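Local coordinates for inositol monophosphatase family protein (PDB 4I3Y) that probably hydrolyses inositol monophosphates to inositol and phosphate, using magnesium ions, and is inhibited by lithium, at residues Y135-A143 / F220-L228. Residues are numbered along the deposited sequence; the frame is centred on the assembly and turned at random.
Sequences YKAIRGEGA and FLFAELLNL
F222 and A137 meet where the short helix 219-225 lies across a beta hairpin, strands 133-138 and 142-145 of the seven-stranded mixed sheet in this inositol monophosphatase fold of alternating alpha and beta layers. The methyl of A137 sits over the centre of the F222 ring in a CH-pi contact, CB 3.8 Å from the centroid and 5° off the ring normal. With F222 CG beside its own backbone N (chi1 -74°), the ring extends to the strand, and its CZ comes 3.5 Å from K136 C. A143, on the partner strand, adds its CB 4.0 Å from F222 CD1, while M196 of helix 191-200 also touches F222. Two leucines of the helix cover the strand beside the ring: L221 CG packs 3.8 Å from A137 CB, and L225 CD1 lies 3.7 Å from I138 O. That carbonyl accepts from both E141 N and G142 N, the mark of a classic beta bulge, two residues set against one. Past the strand end, the R139 chain, bent at chi3, crosses that of E224 at about a right angle, and guanidinium and carboxylate planes stand 64° apart in the salt bridge. R139 NH1 hydrogen-bonds to P121 O of strand 120-128, tying the helix to a third strand, and also donates to E224 OE1 at 3.1 Å from above the carboxylate plane.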
# COMPACT_ATOMS: atom_id res chain seq x y z
N TYR A 135 14.52 -7.44 -2.47
CA TYR A 135 15.37 -6.68 -1.56
C TYR A 135 16.39 -7.67 -0.96
O TYR A 135 16.00 -8.73 -0.44
CB TYR A 135 14.58 -5.97 -0.45
CG TYR A 135 13.54 -4.99 -1.00
CD1 TYR A 135 13.89 -3.67 -1.23
CD2 TYR A 135 12.23 -5.40 -1.32
CE1 TYR A 135 12.98 -2.75 -1.75
CE2 TYR A 135 11.30 -4.48 -1.85
CZ TYR A 135 11.69 -3.14 -2.04
OH TYR A 135 10.87 -2.18 -2.57
N LYS A 136 17.66 -7.31 -0.99
CA LYS A 136 18.64 -8.17 -0.30
C LYS A 136 19.68 -7.34 0.40
O LYS A 136 19.96 -6.21 -0.02
CB LYS A 136 19.30 -9.15 -1.28
CG LYS A 136 20.21 -8.48 -2.31
CD LYS A 136 20.88 -9.55 -3.18
CE LYS A 136 21.97 -8.92 -4.09
NZ LYS A 136 22.56 -10.03 -4.90
N ALA A 137 20.22 -7.90 1.49
CA ALA A 137 21.29 -7.30 2.27
C ALA A 137 22.40 -8.36 2.43
O ALA A 137 22.13 -9.53 2.76
CB ALA A 137 20.76 -6.88 3.61
N ILE A 138 23.65 -7.94 2.14
CA ILE A 138 24.82 -8.81 2.23
C ILE A 138 25.93 -8.13 2.97
O ILE A 138 26.39 -7.06 2.54
CB ILE A 138 25.41 -9.17 0.84
CG1 ILE A 138 24.40 -10.00 0.05
CG2 ILE A 138 26.79 -9.87 1.01
CD1 ILE A 138 23.83 -9.23 -1.09
N ARG A 139 26.34 -8.73 4.10
CA ARG A 139 27.34 -8.12 4.99
C ARG A 139 28.63 -7.94 4.18
O ARG A 139 29.11 -8.90 3.63
CB ARG A 139 27.55 -9.02 6.20
CG ARG A 139 28.55 -8.61 7.28
CD ARG A 139 28.04 -9.21 8.62
NE ARG A 139 28.03 -8.06 9.46
CZ ARG A 139 27.11 -7.54 10.22
NH1 ARG A 139 25.96 -8.08 10.58
NH2 ARG A 139 27.50 -6.42 10.75
N GLY A 140 29.14 -6.72 4.09
CA GLY A 140 30.38 -6.48 3.34
C GLY A 140 30.11 -5.87 1.96
O GLY A 140 30.90 -5.08 1.48
N GLU A 141 28.97 -6.19 1.36
CA GLU A 141 28.60 -5.67 0.03
C GLU A 141 27.58 -4.51 0.06
O GLU A 141 27.73 -3.57 -0.69
CB GLU A 141 27.97 -6.78 -0.78
CG GLU A 141 28.78 -7.44 -1.86
CD GLU A 141 27.90 -8.35 -2.73
OE1 GLU A 141 27.34 -7.85 -3.73
OE2 GLU A 141 27.76 -9.57 -2.44
N GLY A 142 26.52 -4.63 0.88
CA GLY A 142 25.48 -3.61 1.06
C GLY A 142 24.08 -4.18 0.84
O GLY A 142 23.86 -5.41 0.85
N ALA A 143 23.12 -3.27 0.66
CA ALA A 143 21.71 -3.62 0.46
C ALA A 143 21.28 -3.21 -0.92
O ALA A 143 21.72 -2.17 -1.41
CB ALA A 143 20.82 -2.98 1.55
N PHE A 220 17.00 -6.92 10.51
CA PHE A 220 18.23 -6.60 11.29
C PHE A 220 19.35 -6.15 10.40
O PHE A 220 19.97 -5.13 10.66
CB PHE A 220 18.75 -7.81 12.09
CG PHE A 220 17.87 -8.20 13.27
CD1 PHE A 220 18.00 -7.56 14.50
CD2 PHE A 220 16.92 -9.24 13.15
CE1 PHE A 220 17.18 -7.94 15.57
CE2 PHE A 220 16.12 -9.60 14.20
CZ PHE A 220 16.23 -8.93 15.41
N LEU A 221 19.66 -6.93 9.37
CA LEU A 221 20.85 -6.56 8.57
C LEU A 221 20.57 -5.33 7.71
O LEU A 221 21.48 -4.47 7.51
CB LEU A 221 21.31 -7.77 7.73
CG LEU A 221 22.54 -7.57 6.89
CD1 LEU A 221 23.68 -7.20 7.81
CD2 LEU A 221 22.87 -8.86 6.11
N PHE A 222 19.31 -5.19 7.23
CA PHE A 222 18.95 -3.95 6.53
C PHE A 222 19.17 -2.74 7.42
O PHE A 222 19.66 -1.72 6.95
CB PHE A 222 17.51 -4.01 5.98
CG PHE A 222 17.35 -4.90 4.75
CD1 PHE A 222 17.59 -4.39 3.46
CD2 PHE A 222 16.93 -6.21 4.86
CE1 PHE A 222 17.47 -5.21 2.34
CE2 PHE A 222 16.79 -7.04 3.74
CZ PHE A 222 17.04 -6.53 2.48
N ALA A 223 18.76 -2.84 8.69
CA ALA A 223 18.81 -1.69 9.61
C ALA A 223 20.29 -1.34 9.90
O ALA A 223 20.68 -0.18 9.83
CB ALA A 223 18.06 -2.01 10.92
N GLU A 224 21.11 -2.37 10.11
CA GLU A 224 22.55 -2.11 10.30
C GLU A 224 23.20 -1.45 9.06
O GLU A 224 23.86 -0.42 9.17
CB GLU A 224 23.25 -3.45 10.57
CG GLU A 224 24.76 -3.33 10.73
CD GLU A 224 25.35 -4.56 11.38
OE1 GLU A 224 24.62 -5.52 11.66
OE2 GLU A 224 26.57 -4.55 11.59
N LEU A 225 22.95 -1.99 7.86
CA LEU A 225 23.70 -1.52 6.69
C LEU A 225 23.21 -0.15 6.21
O LEU A 225 23.95 0.60 5.59
CB LEU A 225 23.65 -2.54 5.55
CG LEU A 225 24.27 -3.93 5.85
CD1 LEU A 225 24.41 -4.68 4.55
CD2 LEU A 225 25.63 -3.83 6.62
N LEU A 226 21.94 0.17 6.49
CA LEU A 226 21.37 1.44 6.04
C LEU A 226 21.18 2.44 7.20
O LEU A 226 20.48 3.43 7.04
CB LEU A 226 20.00 1.17 5.35
CG LEU A 226 20.11 0.31 4.07
CD1 LEU A 226 18.76 -0.32 3.68
CD2 LEU A 226 20.75 1.10 2.93
N ASN A 227 21.79 2.18 8.37
CA ASN A 227 21.77 3.15 9.48
C ASN A 227 20.35 3.46 10.00
O ASN A 227 20.01 4.63 10.30
CB ASN A 227 22.53 4.44 9.13
CG ASN A 227 22.98 5.20 10.38
OD1 ASN A 227 23.04 4.60 11.46
ND2 ASN A 227 23.23 6.53 10.27
N LEU A 228 19.52 2.41 10.10
CA LEU A 228 18.15 2.56 10.65
C LEU A 228 18.18 2.14 12.09
O LEU A 228 19.05 1.36 12.43
CB LEU A 228 17.17 1.60 9.93
CG LEU A 228 17.15 1.66 8.38
CD1 LEU A 228 16.18 0.65 7.80
CD2 LEU A 228 16.85 3.08 7.86